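Local coordinates for thymidylate kinase (Ehrlichia chaffeensis, PDB 3LD9), which probably transfers a phosphate group from ATP to dTMP, giving the dTDP needed for dTTP synthesis in both the de novo and the salvage pathway, at residues A[49-59]-A[108-116]. Numbering follows the deposited sequence.
Sequences YGVNNVVLTRE and KIVICDRFI
Glu-59 and Phe-115 meet just past the ends of two parallel strands, 54-58 and 109-113, whose short axes are inclined by 22°. Six backbone hydrogen bonds define the pairing, from Ile-109 N to Asn-53 O (2.9 Å) through to Glu-59 N to Asp-113 O (3.1 Å). Strand 109-113 also bonds to strand 22-27, and 54-58 is one of the two edge strands of the parallel sheet within this chain.

The Glu-59 side chain can be traced outward. CB lies by Arg-114 O. With CG opposite the carbonyl carbon (chi1 -60°), the chain runs extended past Cys-112, where Glu-59 CG is 3.9 Å from Cys-112 SG. Glu-59 CD then reaches the ring of Phe-115, 3.6 Å from Phe-115 CD1. Glu-59 OE1 sits at the ring edge, in its plane, 3.5 Å from Phe-115 CE1, and the carboxylate is turned 60° from the ring. His-95 bonds OE1 and Arg-92, which also makes a cation-pi contact with Phe-115, forms a salt bridge with OE2, so both oxygens of this buried acid are satisfied.

Side chains alternate between the sheet faces. Thr-57 CG2 packs on Cys-112 SG, on the face of Val-55 and Val-110. Across the sheet, Leu-56 CD1 meets Ile-111 CG2, and Ile-109 CD1 lies 3.6 Å from Tyr-49 CD2, the two side chains crossing at about a right angle.

Asp-113, ending its strand, forms a salt bridge through OD1 with Lys-34 and a hydrogen bond through OD2 with Thr-35, the two residues at the start of helix 34-49 that close the predicted ATP-binding P-loop motif. The chemistry therefore links the strand pairing to that motif through Asp-113, while the positive charge of Arg-92 would be expected to favour an ionised Glu-59 carboxylate.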
loop_
_atom_site.group_PDB
_atom_site.type_symbol
_atom_site.label_atom_id
_atom_site.label_comp_id
_atom_site.label_asym_id
_atom_site.label_seq_id
_atom_site.Cartn_x
_atom_site.Cartn_y
_atom_site.Cartn_z
ATOM N N TYR A 49 -4.281 26.841 -9.568
ATOM C CA TYR A 49 -3.459 25.937 -10.385
ATOM C C TYR A 49 -4.170 24.658 -10.856
ATOM O O TYR A 49 -3.640 23.925 -11.704
ATOM C CB TYR A 49 -2.177 25.573 -9.612
ATOM C CG TYR A 49 -1.264 26.763 -9.395
ATOM C CD1 TYR A 49 -0.519 27.298 -10.450
ATOM C CD2 TYR A 49 -1.177 27.371 -8.151
ATOM C CE1 TYR A 49 0.283 28.395 -10.261
ATOM C CE2 TYR A 49 -0.372 28.444 -7.942
ATOM C CZ TYR A 49 0.364 28.959 -8.991
ATOM O OH TYR A 49 1.151 30.043 -8.756
ATOM N N GLY A 50 -5.364 24.403 -10.325
ATOM C CA GLY A 50 -6.118 23.203 -10.667
ATOM C C GLY A 50 -5.933 22.115 -9.629
ATOM O O GLY A 50 -4.819 21.878 -9.154
ATOM N N VAL A 51 -7.021 21.424 -9.315
ATOM C CA VAL A 51 -7.020 20.401 -8.264
ATOM C C VAL A 51 -5.999 19.299 -8.524
ATOM O O VAL A 51 -5.428 18.760 -7.588
ATOM C CB VAL A 51 -8.439 19.762 -8.033
ATOM C CG1 VAL A 51 -9.382 20.776 -7.453
ATOM C CG2 VAL A 51 -9.031 19.174 -9.325
ATOM N N ASN A 52 -5.757 18.975 -9.789
ATOM C CA ASN A 52 -4.835 17.885 -10.146
ATOM C C ASN A 52 -3.377 18.194 -9.793
ATOM O O ASN A 52 -2.554 17.290 -9.657
ATOM C CB ASN A 52 -4.928 17.566 -11.645
ATOM C CG ASN A 52 -6.300 17.016 -12.056
ATOM O OD1 ASN A 52 -7.068 16.519 -11.217
ATOM N ND2 ASN A 52 -6.608 17.099 -13.355
ATOM N N ASN A 53 -3.078 19.482 -9.651
ATOM C CA ASN A 53 -1.733 19.948 -9.492
ATOM C C ASN A 53 -1.381 20.314 -8.057
ATOM O O ASN A 53 -0.310 20.868 -7.810
ATOM C CB ASN A 53 -1.515 21.108 -10.473
ATOM C CG ASN A 53 -1.681 20.649 -11.919
ATOM O OD1 ASN A 53 -1.099 19.638 -12.301
ATOM N ND2 ASN A 53 -2.525 21.345 -12.703
ATOM N N VAL A 54 -2.274 19.978 -7.123
ATOM C CA VAL A 54 -2.071 20.249 -5.697
ATOM C C VAL A 54 -2.365 18.979 -4.923
ATOM O O VAL A 54 -3.457 18.399 -5.030
ATOM C CB VAL A 54 -2.965 21.409 -5.183
ATOM C CG1 VAL A 54 -2.731 21.716 -3.690
ATOM C CG2 VAL A 54 -2.737 22.656 -6.021
ATOM N N VAL A 55 -1.356 18.515 -4.190
ATOM C CA VAL A 55 -1.427 17.284 -3.445
ATOM C C VAL A 55 -1.400 17.649 -1.969
ATOM O O VAL A 55 -0.430 18.210 -1.489
ATOM C CB VAL A 55 -0.213 16.380 -3.780
ATOM C CG1 VAL A 55 -0.209 15.116 -2.892
ATOM C CG2 VAL A 55 -0.194 16.007 -5.286
ATOM N N LEU A 56 -2.486 17.382 -1.258
ATOM C CA LEU A 56 -2.552 17.649 0.186
ATOM C C LEU A 56 -2.311 16.335 0.890
ATOM O O LEU A 56 -2.981 15.364 0.598
ATOM C CB LEU A 56 -3.928 18.201 0.594
ATOM C CG LEU A 56 -4.111 18.498 2.103
ATOM C CD1 LEU A 56 -3.102 19.536 2.565
ATOM C CD2 LEU A 56 -5.541 18.978 2.401
ATOM N N THR A 57 -1.378 16.322 1.836
ATOM C CA THR A 57 -1.022 15.114 2.552
ATOM C C THR A 57 -0.651 15.476 4.004
ATOM O O THR A 57 -0.741 16.633 4.402
ATOM C CB THR A 57 0.091 14.398 1.770
ATOM O OG1 THR A 57 0.270 13.058 2.257
ATOM C CG2 THR A 57 1.426 15.201 1.788
ATOM N N ARG A 58 -0.278 14.482 4.800
ATOM C CA ARG A 58 0.000 14.686 6.185
ATOM C C ARG A 58 0.857 13.536 6.748
ATOM O O ARG A 58 0.858 12.417 6.218
ATOM C CB ARG A 58 -1.321 14.745 6.961
ATOM C CG ARG A 58 -1.977 13.370 7.088
ATOM C CD ARG A 58 -3.336 13.426 7.759
ATOM N NE ARG A 58 -3.745 12.069 8.157
ATOM C CZ ARG A 58 -4.638 11.768 9.107
ATOM N NH1 ARG A 58 -5.252 12.726 9.801
ATOM N NH2 ARG A 58 -4.920 10.490 9.359
ATOM N N GLU A 59 1.531 13.808 7.844
ATOM C CA GLU A 59 2.237 12.792 8.593
ATOM C C GLU A 59 1.817 12.911 10.069
ATOM O O GLU A 59 1.414 13.978 10.504
ATOM C CB GLU A 59 3.763 12.976 8.476
ATOM C CG GLU A 59 4.289 12.883 7.042
ATOM C CD GLU A 59 5.778 12.622 6.968
ATOM O OE1 GLU A 59 6.224 12.227 5.884
ATOM O OE2 GLU A 59 6.510 12.837 7.966
ATOM N N LYS A 108 4.240 19.198 -9.494
ATOM C CA LYS A 108 3.051 19.596 -8.716
ATOM C C LYS A 108 3.427 20.301 -7.434
ATOM O O LYS A 108 4.573 20.287 -7.022
ATOM C CB LYS A 108 2.183 18.387 -8.387
ATOM C CG LYS A 108 1.730 17.649 -9.620
ATOM C CD LYS A 108 0.906 16.403 -9.318
ATOM C CE LYS A 108 0.285 15.890 -10.618
ATOM N NZ LYS A 108 -0.342 14.558 -10.442
ATOM N N ILE A 109 2.442 20.928 -6.815
ATOM C CA ILE A 109 2.590 21.529 -5.499
ATOM C C ILE A 109 2.175 20.487 -4.430
ATOM O O ILE A 109 1.055 19.924 -4.478
ATOM C CB ILE A 109 1.679 22.790 -5.368
ATOM C CG1 ILE A 109 2.081 23.894 -6.366
ATOM C CG2 ILE A 109 1.676 23.348 -3.940
ATOM C CD1 ILE A 109 0.882 24.814 -6.785
ATOM N N VAL A 110 3.065 20.224 -3.483
ATOM C CA VAL A 110 2.749 19.352 -2.359
ATOM C C VAL A 110 2.633 20.180 -1.078
ATOM O O VAL A 110 3.528 20.956 -0.760
ATOM C CB VAL A 110 3.836 18.263 -2.170
ATOM C CG1 VAL A 110 3.605 17.467 -0.859
ATOM C CG2 VAL A 110 3.934 17.337 -3.413
ATOM N N ILE A 111 1.543 19.994 -0.345
ATOM C CA ILE A 111 1.360 20.601 0.972
ATOM C C ILE A 111 1.287 19.471 2.004
ATOM O O ILE A 111 0.389 18.652 1.945
ATOM C CB ILE A 111 0.052 21.456 1.022
ATOM C CG1 ILE A 111 0.082 22.550 -0.048
ATOM C CG2 ILE A 111 -0.139 22.095 2.400
ATOM C CD1 ILE A 111 -1.297 23.232 -0.347
ATOM N N CYS A 112 2.229 19.431 2.939
ATOM C CA CYS A 112 2.244 18.421 3.968
ATOM C C CYS A 112 2.013 18.990 5.340
ATOM O O CYS A 112 2.780 19.838 5.799
ATOM C CB CYS A 112 3.591 17.654 3.976
ATOM S SG CYS A 112 3.478 16.163 5.005
ATOM N N ASP A 113 0.963 18.500 5.990
ATOM C CA ASP A 113 0.585 18.835 7.362
ATOM C C ASP A 113 1.397 17.964 8.341
ATOM O O ASP A 113 1.124 16.770 8.482
ATOM C CB ASP A 113 -0.947 18.622 7.507
ATOM C CG ASP A 113 -1.464 18.732 8.954
ATOM O OD1 ASP A 113 -0.742 19.189 9.878
ATOM O OD2 ASP A 113 -2.659 18.359 9.149
ATOM N N ARG A 114 2.402 18.583 8.973
ATOM C CA ARG A 114 3.441 17.938 9.813
ATOM C C ARG A 114 4.515 17.221 8.983
ATOM O O ARG A 114 4.210 16.480 8.077
ATOM C CB ARG A 114 2.887 16.948 10.898
ATOM C CG ARG A 114 1.850 17.497 11.920
ATOM C CD ARG A 114 1.783 16.541 13.214
ATOM N NE ARG A 114 1.113 17.128 14.409
ATOM C CZ ARG A 114 1.681 17.969 15.328
ATOM N NH1 ARG A 114 2.953 18.405 15.199
ATOM N NH2 ARG A 114 0.956 18.435 16.365
ATOM N N PHE A 115 5.779 17.450 9.312
ATOM C CA PHE A 115 6.896 16.873 8.576
ATOM C C PHE A 115 8.127 16.878 9.480
ATOM O O PHE A 115 7.993 16.712 10.682
ATOM C CB PHE A 115 7.130 17.650 7.283
ATOM C CG PHE A 115 7.902 16.888 6.239
ATOM C CD1 PHE A 115 7.498 15.628 5.840
ATOM C CD2 PHE A 115 9.019 17.443 5.631
ATOM C CE1 PHE A 115 8.198 14.923 4.897
ATOM C CE2 PHE A 115 9.706 16.742 4.649
ATOM C CZ PHE A 115 9.288 15.467 4.297
ATOM N N ILE A 116 9.313 17.081 8.909
ATOM C CA ILE A 116 10.567 16.913 9.613
ATOM C C ILE A 116 10.729 17.809 10.844
ATOM O O ILE A 116 11.423 17.425 11.765
ATOM C CB ILE A 116 11.800 17.159 8.694
ATOM C CG1 ILE A 116 11.856 18.627 8.205
ATOM C CG2 ILE A 116 11.833 16.134 7.547
ATOM C CD1 ILE A 116 12.951 18.892 7.184
HETATM O O HOH W 1 -2.463 14.474 -8.157
#